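Local structure of PHB depolymerase (Penicillium funiculosum, 2D81) at residues S16-G21 with V42-P47; D49-Q54 with A271-G276; N62-I67 with G105-N110; G79-S84 with A295-G300. The protein hydrolyses the ester bonds of the biopolyester polyhydroxybutyrate, working from a circularly permuted alpha/beta hydrolase fold. All coordinates share one frame; numbering follows the deposited sequence.

Contact 1: S16-G21 with V42-P47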
# COMPACT_ATOMS: atom_id res chain seq x y z
N SER A 16 0.40 -0.81 3.51
CA SER A 16 -0.54 0.26 3.18
C SER A 16 -0.09 0.97 1.91
O SER A 16 1.02 0.75 1.43
CB SER A 16 -0.65 1.27 4.34
OG SER A 16 0.51 2.07 4.47
N GLY A 17 -0.95 1.83 1.37
CA GLY A 17 -0.58 2.58 0.19
C GLY A 17 -1.62 3.60 -0.22
O GLY A 17 -2.74 3.61 0.29
N LEU A 18 -1.24 4.48 -1.15
CA LEU A 18 -2.12 5.54 -1.64
C LEU A 18 -2.60 5.25 -3.06
O LEU A 18 -1.81 4.93 -3.94
CB LEU A 18 -1.38 6.88 -1.63
CG LEU A 18 -2.13 8.06 -2.24
CD1 LEU A 18 -3.27 8.49 -1.32
CD2 LEU A 18 -1.17 9.21 -2.46
N ALA A 19 -3.91 5.39 -3.27
CA ALA A 19 -4.50 5.36 -4.60
C ALA A 19 -4.25 4.01 -5.29
O ALA A 19 -4.74 2.98 -4.82
CB ALA A 19 -3.94 6.50 -5.44
N SER A 20 -3.50 4.01 -6.38
CA SER A 20 -3.17 2.73 -7.02
C SER A 20 -2.39 1.88 -6.02
O SER A 20 -2.49 0.65 -6.03
CB SER A 20 -2.36 2.93 -8.31
OG SER A 20 -1.08 3.50 -8.06
N GLY A 21 -1.62 2.54 -5.16
CA GLY A 21 -0.91 1.85 -4.10
C GLY A 21 -1.85 1.37 -3.01
O GLY A 21 -1.57 0.38 -2.32
N VAL A 42 -5.48 1.37 3.62
CA VAL A 42 -5.74 1.87 2.27
C VAL A 42 -6.09 3.35 2.32
O VAL A 42 -7.07 3.75 2.95
CB VAL A 42 -6.90 1.10 1.61
CG1 VAL A 42 -7.16 1.63 0.20
CG2 VAL A 42 -6.58 -0.39 1.57
N PHE A 43 -5.27 4.17 1.65
CA PHE A 43 -5.56 5.60 1.50
C PHE A 43 -6.10 5.86 0.09
O PHE A 43 -5.36 5.75 -0.89
CB PHE A 43 -4.30 6.45 1.69
CG PHE A 43 -3.68 6.34 3.06
CD1 PHE A 43 -2.76 5.33 3.35
CD2 PHE A 43 -3.98 7.27 4.05
CE1 PHE A 43 -2.15 5.25 4.60
CE2 PHE A 43 -3.37 7.20 5.31
CZ PHE A 43 -2.46 6.19 5.58
N ALA A 44 -7.38 6.21 0.00
CA ALA A 44 -7.98 6.64 -1.26
C ALA A 44 -7.76 5.59 -2.35
O ALA A 44 -7.34 5.92 -3.46
CB ALA A 44 -7.39 7.98 -1.69
N GLY A 45 -8.04 4.34 -2.01
CA GLY A 45 -8.05 3.27 -3.00
C GLY A 45 -9.47 2.76 -3.20
O GLY A 45 -10.42 3.53 -3.09
N GLY A 46 -9.62 1.47 -3.48
CA GLY A 46 -10.94 0.94 -3.75
C GLY A 46 -11.06 -0.57 -3.59
O GLY A 46 -10.09 -1.23 -3.19
N PRO A 47 -12.23 -1.14 -3.91
CA PRO A 47 -12.52 -2.57 -3.80
C PRO A 47 -11.47 -3.51 -4.40
O PRO A 47 -10.94 -3.28 -5.48
CB PRO A 47 -13.87 -2.70 -4.50
CG PRO A 47 -14.52 -1.39 -4.18
CD PRO A 47 -13.40 -0.42 -4.45
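G17 and A19 hold F43 between them in the parallel pairing of strands 13-18 and 39-43, which helix 20-31 joins in a beta-alpha-beta crossover of the alpha/beta hydrolase fold. F43 N donates to G17 O at 2.9 Å, and A19 N to F43 O at 2.8 Å in a nearly straight bond, so both backbone polar groups of F43 are engaged. The second bond lies at the nucleophile elbow: A19 (phi 61°, psi -115°) precedes the helix, holds the place of the serine in the Gly-X-Ser-X-Gly motif of the family and is probably the alanine engineered for it. A19 CA also makes a CA-H...O contact of 3.1 Å with A44 O. At G17 a side chain would collide with G21 O, where the chain turns into the helix.

L18 and F43 emerge on the same face of the sheet and cross at about a right angle. With CG anti to the backbone N (chi1 174°), L18 brings CD1 to 3.8 Å from F43 CB. The F43 ring turns its edge to G17 O, while the rings of Y94 and F137 meet it from outside. An alanine at F43 would probably leave those two rings without their partner and open a gap beside S16. S16 OG lies 4.1 Å from F43 CE1, near the ring plane, and hydrogen-bonds to H224 NE2 and Y247 OH.

Contact 2: D49-Q54 with A271-G276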
# COMPACT_ATOMS: atom_id res chain seq x y z
N ASP A 49 -10.38 -6.32 -6.56
CA ASP A 49 -10.85 -6.87 -7.84
C ASP A 49 -11.85 -5.92 -8.51
O ASP A 49 -12.61 -6.33 -9.38
CB ASP A 49 -11.51 -8.24 -7.62
CG ASP A 49 -11.47 -9.13 -8.87
OD1 ASP A 49 -12.53 -9.66 -9.27
OD2 ASP A 49 -10.37 -9.31 -9.43
N CYS A 50 -11.82 -4.65 -8.12
CA CYS A 50 -12.79 -3.68 -8.61
C CYS A 50 -12.86 -3.65 -10.14
O CYS A 50 -13.94 -3.62 -10.72
CB CYS A 50 -12.46 -2.27 -8.09
SG CYS A 50 -13.86 -1.11 -8.29
N ALA A 51 -11.70 -3.66 -10.78
CA ALA A 51 -11.63 -3.35 -12.21
C ALA A 51 -11.64 -4.58 -13.11
O ALA A 51 -11.38 -4.47 -14.31
CB ALA A 51 -10.39 -2.51 -12.50
N ARG A 52 -11.94 -5.75 -12.56
CA ARG A 52 -11.89 -6.97 -13.37
C ARG A 52 -13.08 -7.08 -14.31
O ARG A 52 -12.93 -7.48 -15.46
CB ARG A 52 -11.79 -8.22 -12.49
CG ARG A 52 -11.61 -9.50 -13.31
CD ARG A 52 -11.54 -10.74 -12.44
NE ARG A 52 -10.28 -10.86 -11.71
CZ ARG A 52 -9.20 -11.49 -12.17
NH1 ARG A 52 -8.10 -11.54 -11.43
NH2 ARG A 52 -9.21 -12.07 -13.36
N ASN A 53 -14.27 -6.74 -13.81
CA ASN A 53 -15.49 -6.94 -14.59
C ASN A 53 -16.32 -5.68 -14.81
O ASN A 53 -17.45 -5.74 -15.29
CB ASN A 53 -16.36 -8.02 -13.95
CG ASN A 53 -15.68 -9.38 -13.91
OD1 ASN A 53 -15.18 -9.81 -12.88
ND2 ASN A 53 -15.64 -10.04 -15.06
N GLN A 54 -15.74 -4.53 -14.46
CA GLN A 54 -16.30 -3.24 -14.85
C GLN A 54 -15.12 -2.33 -15.18
O GLN A 54 -14.02 -2.54 -14.67
CB GLN A 54 -17.14 -2.66 -13.72
CG GLN A 54 -16.34 -2.22 -12.50
CD GLN A 54 -17.19 -2.13 -11.24
OE1 GLN A 54 -18.31 -1.61 -11.26
NE2 GLN A 54 -16.65 -2.64 -10.14
N ALA A 271 -3.12 -5.18 -22.99
CA ALA A 271 -4.49 -5.62 -22.80
C ALA A 271 -4.76 -5.67 -21.30
O ALA A 271 -3.93 -6.18 -20.54
CB ALA A 271 -4.70 -6.99 -23.42
N ILE A 272 -5.89 -5.13 -20.87
CA ILE A 272 -6.23 -5.18 -19.45
C ILE A 272 -7.47 -6.04 -19.23
O ILE A 272 -8.00 -6.62 -20.18
CB ILE A 272 -6.47 -3.76 -18.87
CG1 ILE A 272 -7.49 -3.00 -19.71
CG2 ILE A 272 -5.15 -3.01 -18.82
CD1 ILE A 272 -7.88 -1.65 -19.11
N TRP A 273 -7.93 -6.14 -17.99
CA TRP A 273 -9.02 -7.05 -17.66
C TRP A 273 -10.26 -6.86 -18.53
O TRP A 273 -10.84 -7.84 -19.01
CB TRP A 273 -9.42 -6.93 -16.19
CG TRP A 273 -8.55 -7.72 -15.26
CD1 TRP A 273 -8.01 -8.95 -15.48
CD2 TRP A 273 -8.18 -7.35 -13.92
NE1 TRP A 273 -7.33 -9.38 -14.37
CE2 TRP A 273 -7.41 -8.42 -13.39
CE3 TRP A 273 -8.42 -6.23 -13.12
CZ2 TRP A 273 -6.89 -8.39 -12.10
CZ3 TRP A 273 -7.90 -6.21 -11.83
CH2 TRP A 273 -7.14 -7.28 -11.33
N ASN A 274 -10.67 -5.62 -18.74
CA ASN A 274 -11.83 -5.35 -19.58
C ASN A 274 -11.77 -3.94 -20.16
O ASN A 274 -11.15 -3.05 -19.58
CB ASN A 274 -13.12 -5.52 -18.77
CG ASN A 274 -13.41 -4.34 -17.87
OD1 ASN A 274 -13.99 -3.34 -18.30
ND2 ASN A 274 -13.00 -4.44 -16.61
N GLY A 275 -12.41 -3.75 -21.31
CA GLY A 275 -12.44 -2.44 -21.93
C GLY A 275 -11.32 -2.22 -22.93
O GLY A 275 -11.16 -1.11 -23.45
N GLY A 276 -10.54 -3.25 -23.20
CA GLY A 276 -9.52 -3.16 -24.24
C GLY A 276 -8.09 -3.06 -23.75
O GLY A 276 -7.58 -3.97 -23.10
O HOH W 1 -12.88 -9.58 -17.10
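R52 lies over one face of the W273 indole, its aliphatic part first: CB stands above the ring, offset toward the rim, and CG makes a CH-pi contact 4.1 Å from the centroid of the five-membered ring, only 10° off the normal. Bent at chi3 (-73°), the chain then brings one face of the guanidinium over W273 NE1, with the two planes 39° apart. R52 NH1 comes to 3.4 Å from W273 CZ2. At the guanidinium edge, in plane, the D49 carboxylate receives R52 NE on the syn lone pair of OD2, a salt bridge of 2.8 Å that spans the type I turn from D49 to R52. W273 NE1 itself donates to S293 O, which also accepts from R52 NH1.

The N274 amide reaches the other end of the loop. Its ND2 donates to Q54 O at 2.9 Å, nearly in the amide plane but from above the plane of the Q54 carbonyl, and makes a weaker bond to R52 O. A water donates to both R52 O and W273 O.

Replacing W273 by an alanine would probably strip the R52 chain of the flat surface it lies on and leave S293 O with one donor fewer. The contact thus fastens the disulfide-bearing loop (C50 to C59) to the hairpin whose strand 277-280 adds L278 and S279 to the ligand pocket. Because the D49 and D296 carboxylates come close together, the arginine, bonded to D296 through NH1, probably offsets much of their mutual repulsion.

Contact 3: N62-I67 with G105-N110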
# COMPACT_ATOMS: atom_id res chain seq x y z
N ASN A 62 -15.19 9.18 -7.95
CA ASN A 62 -16.21 9.20 -6.91
C ASN A 62 -17.53 8.59 -7.36
O ASN A 62 -18.60 9.01 -6.93
CB ASN A 62 -16.43 10.62 -6.40
CG ASN A 62 -17.02 10.65 -5.00
OD1 ASN A 62 -16.71 9.79 -4.17
ND2 ASN A 62 -17.85 11.65 -4.72
N GLY A 63 -17.43 7.59 -8.22
CA GLY A 63 -18.60 6.81 -8.58
C GLY A 63 -18.91 5.71 -7.59
O GLY A 63 -18.28 5.61 -6.53
N TYR A 64 -19.88 4.87 -7.94
CA TYR A 64 -20.27 3.74 -7.10
C TYR A 64 -19.97 2.42 -7.81
O TYR A 64 -20.87 1.81 -8.38
CB TYR A 64 -21.77 3.79 -6.79
CG TYR A 64 -22.20 4.88 -5.82
CD1 TYR A 64 -22.27 6.21 -6.22
CD2 TYR A 64 -22.55 4.56 -4.51
CE1 TYR A 64 -22.69 7.21 -5.33
CE2 TYR A 64 -22.97 5.54 -3.61
CZ TYR A 64 -23.04 6.86 -4.03
OH TYR A 64 -23.46 7.83 -3.15
N PRO A 65 -18.71 1.96 -7.78
CA PRO A 65 -18.42 0.70 -8.46
C PRO A 65 -19.20 -0.46 -7.84
O PRO A 65 -19.46 -0.46 -6.63
CB PRO A 65 -16.91 0.55 -8.27
CG PRO A 65 -16.67 1.24 -6.96
CD PRO A 65 -17.52 2.49 -7.10
N SER A 66 -19.57 -1.43 -8.66
CA SER A 66 -20.24 -2.62 -8.14
C SER A 66 -19.23 -3.50 -7.42
O SER A 66 -18.08 -3.61 -7.84
CB SER A 66 -20.88 -3.41 -9.28
OG SER A 66 -21.53 -4.57 -8.79
N ILE A 67 -19.66 -4.13 -6.33
CA ILE A 67 -18.81 -5.10 -5.66
C ILE A 67 -19.48 -6.47 -5.57
O ILE A 67 -19.03 -7.34 -4.83
CB ILE A 67 -18.44 -4.63 -4.23
CG1 ILE A 67 -19.71 -4.43 -3.40
CG2 ILE A 67 -17.61 -3.36 -4.29
CD1 ILE A 67 -19.46 -4.25 -1.91
N GLY A 105 -12.22 8.67 -4.37
CA GLY A 105 -13.34 9.32 -3.70
C GLY A 105 -14.07 8.53 -2.63
O GLY A 105 -13.96 7.30 -2.58
N PRO A 106 -14.82 9.22 -1.75
CA PRO A 106 -15.58 8.60 -0.66
C PRO A 106 -16.48 7.46 -1.13
O PRO A 106 -16.60 6.44 -0.46
CB PRO A 106 -16.38 9.77 -0.08
CG PRO A 106 -15.50 10.94 -0.35
CD PRO A 106 -15.01 10.68 -1.75
N ASN A 107 -17.12 7.64 -2.28
CA ASN A 107 -18.07 6.64 -2.76
C ASN A 107 -17.36 5.35 -3.16
O ASN A 107 -17.91 4.26 -3.01
CB ASN A 107 -18.87 7.20 -3.95
CG ASN A 107 -19.80 8.34 -3.55
OD1 ASN A 107 -20.13 9.20 -4.36
ND2 ASN A 107 -20.24 8.33 -2.29
N VAL A 108 -16.13 5.47 -3.66
CA VAL A 108 -15.35 4.30 -4.03
C VAL A 108 -14.76 3.64 -2.78
O VAL A 108 -14.86 2.42 -2.61
CB VAL A 108 -14.20 4.67 -4.99
CG1 VAL A 108 -13.35 3.45 -5.31
CG2 VAL A 108 -14.79 5.26 -6.27
N MET A 109 -14.16 4.44 -1.91
CA MET A 109 -13.62 3.88 -0.67
C MET A 109 -14.70 3.24 0.19
O MET A 109 -14.45 2.24 0.86
CB MET A 109 -12.88 4.96 0.12
CG MET A 109 -11.42 5.10 -0.26
SD MET A 109 -10.46 3.58 0.05
CE MET A 109 -10.41 3.60 1.85
N ASN A 110 -15.91 3.79 0.17
CA ASN A 110 -17.00 3.21 0.95
C ASN A 110 -17.36 1.81 0.47
O ASN A 110 -17.75 0.96 1.26
CB ASN A 110 -18.24 4.10 0.90
CG ASN A 110 -19.38 3.56 1.76
OD1 ASN A 110 -19.29 3.56 2.99
ND2 ASN A 110 -20.43 3.08 1.11
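N62 reaches into the first turn of helix 106-116 with its amide: CG is anti to the backbone N (chi1 -157°), which brings OD1 to 2.9 Å from N107 N in a nearly straight hydrogen bond of 168°. The donor lies slightly tilted from the carbonyl plane. The same oxygen sits 3.1 Å from P106 CD, where the proline ring crosses the asparagine side chain at about a right angle. G105, at the N-cap position, could carry no side chain here, since a CB would run into N62 OD1.

N107 fills the space between N62 and Y64. Its amide lies almost parallel to that of N62, and stacks on the Y64 ring at 26°. The ring, swung beside its own backbone N, receives N107 CB over the centre of one face at 4.1 Å from the centroid, a CH-pi contact.

Farther along, V108 CG2 packs on P65 CD at 4.0 Å and also approaches G63 O, while P65 O accepts from Q111 NE2 on the next turn. Because the side-chain oxygen OD1 of N62 points at a helix N terminus, the positive end of the helix dipole would probably strengthen this bond and fix the loop to the helix.

Contact 4: G79-S84 with A295-G300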
# COMPACT_ATOMS: atom_id res chain seq x y z
N GLY A 79 -8.74 -19.72 -0.48
CA GLY A 79 -8.02 -20.96 -0.26
C GLY A 79 -7.32 -21.50 -1.49
O GLY A 79 -6.58 -22.48 -1.41
N ASN A 80 -7.57 -20.87 -2.63
CA ASN A 80 -6.92 -21.25 -3.88
C ASN A 80 -6.19 -20.08 -4.52
O ASN A 80 -4.98 -19.94 -4.33
CB ASN A 80 -7.95 -21.84 -4.85
CG ASN A 80 -8.38 -23.24 -4.46
OD1 ASN A 80 -7.56 -24.15 -4.37
ND2 ASN A 80 -9.68 -23.42 -4.22
N GLN A 81 -6.90 -19.25 -5.28
CA GLN A 81 -6.26 -18.11 -5.93
C GLN A 81 -5.90 -17.00 -4.95
O GLN A 81 -5.09 -16.13 -5.26
CB GLN A 81 -7.17 -17.54 -7.03
CG GLN A 81 -7.42 -18.50 -8.18
CD GLN A 81 -8.78 -19.15 -8.09
OE1 GLN A 81 -9.22 -19.55 -7.02
NE2 GLN A 81 -9.45 -19.28 -9.23
N ILE A 82 -6.51 -17.02 -3.77
CA ILE A 82 -6.11 -16.13 -2.68
C ILE A 82 -6.10 -16.91 -1.37
O ILE A 82 -6.68 -17.99 -1.28
CB ILE A 82 -7.08 -14.93 -2.53
CG1 ILE A 82 -8.49 -15.42 -2.19
CG2 ILE A 82 -7.08 -14.10 -3.81
CD1 ILE A 82 -9.47 -14.29 -1.93
N ALA A 83 -5.42 -16.36 -0.36
CA ALA A 83 -5.42 -16.98 0.96
C ALA A 83 -6.84 -16.99 1.51
O ALA A 83 -7.67 -16.16 1.13
CB ALA A 83 -4.49 -16.21 1.89
N SER A 84 -7.13 -17.93 2.41
CA SER A 84 -8.46 -18.05 2.98
C SER A 84 -8.97 -16.71 3.51
O SER A 84 -8.28 -16.03 4.27
CB SER A 84 -8.46 -19.07 4.13
OG SER A 84 -9.72 -19.10 4.77
N ALA A 295 -3.35 -10.31 -11.70
CA ALA A 295 -2.73 -9.18 -11.01
C ALA A 295 -3.08 -9.09 -9.52
O ALA A 295 -2.25 -8.68 -8.72
CB ALA A 295 -3.11 -7.87 -11.71
N ASP A 296 -4.31 -9.46 -9.16
CA ASP A 296 -4.74 -9.36 -7.77
C ASP A 296 -4.89 -10.71 -7.09
O ASP A 296 -5.54 -10.82 -6.04
CB ASP A 296 -6.04 -8.55 -7.67
CG ASP A 296 -7.23 -9.23 -8.32
OD1 ASP A 296 -7.05 -10.20 -9.09
OD2 ASP A 296 -8.37 -8.78 -8.07
N GLN A 297 -4.28 -11.74 -7.66
CA GLN A 297 -4.31 -13.08 -7.08
C GLN A 297 -2.90 -13.55 -6.77
O GLN A 297 -1.92 -12.94 -7.20
CB GLN A 297 -4.98 -14.05 -8.06
CG GLN A 297 -6.40 -13.64 -8.46
CD GLN A 297 -6.94 -14.46 -9.62
OE1 GLN A 297 -6.28 -14.60 -10.65
NE2 GLN A 297 -8.15 -14.99 -9.46
N ILE A 298 -2.78 -14.64 -6.01
CA ILE A 298 -1.48 -15.23 -5.75
C ILE A 298 -0.78 -15.46 -7.09
O ILE A 298 -1.37 -15.98 -8.03
CB ILE A 298 -1.64 -16.58 -4.99
CG1 ILE A 298 -2.24 -16.31 -3.61
CG2 ILE A 298 -0.28 -17.27 -4.86
CD1 ILE A 298 -2.75 -17.57 -2.88
N GLY A 299 0.48 -15.03 -7.18
CA GLY A 299 1.21 -15.16 -8.43
C GLY A 299 1.18 -13.94 -9.34
O GLY A 299 1.94 -13.88 -10.31
N GLY A 300 0.31 -12.98 -9.04
CA GLY A 300 0.37 -11.71 -9.75
C GLY A 300 1.80 -11.21 -9.71
O GLY A 300 2.42 -11.19 -8.64
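Q81 O accepts a hydrogen bond from I298 N, 2.8 Å long with an N-H...O angle of 164°, and this backbone bond ties the two loops together. Each loop is also braced from within. G79 N donates to I82 O, and G300 N donates to Q297 O, closing a type II turn whose third position is G299.

Van der Waals contacts gather round the same carbonyl. I298 holds CG1 beside its backbone N (chi1 -65°), which lays CG1 at 3.3 Å from Q81 O and carries CD1 onward to 3.7 Å from I82 CA and 3.6 Å from N80 O. The isoleucine therefore runs along the backbone of the other loop and meets main-chain atoms more than side chains. I82 sends its own side chain inward, to V30 and A31 of helix 20-31 and to W77.

The two glutamines make a third kind of contact. Q81 and Q297 lie side by side and point the same way, their amide planes 31° apart, with Q297 NE2 against the aliphatic part of its neighbour, 3.7 Å from Q81 CB. The Q297 chain, extended beyond CG, also touches W77.

Polar anchors secure the 295-300 loop from outside: D296 O accepts from Y48 OH, and G299 N bonds to Y32 OH. The side chain of D296 is about 13 Å from the bound trimer, and this is structural packing between two surface loops, made by the first two residues of a type II turn with glycine at its third position, which leads through the N-cap residue G300 into helix 301-314.

Overall arrangement
From the N terminus, contact 1 closes first, around the crossover helix 20-31, and pairs two neighbouring strands of the central sheet. The chain then enters the long loop before helix 68-77, which starts contact 2 and then contact 3. Contact 3 closes on helix 106-116 and is nested inside the much larger loop of contact 2, which ends at the hairpin 269-280. Contact 4 opens after helix 68-77 and closes just before helix 301-314, so it crosses both contact 2 and contact 3. M109 and V108 pack contact 3 against G45 of contact 1, Q54 and S66 connect contacts 2 and 3, and the R52-D296 salt bridge joins contacts 2 and 4.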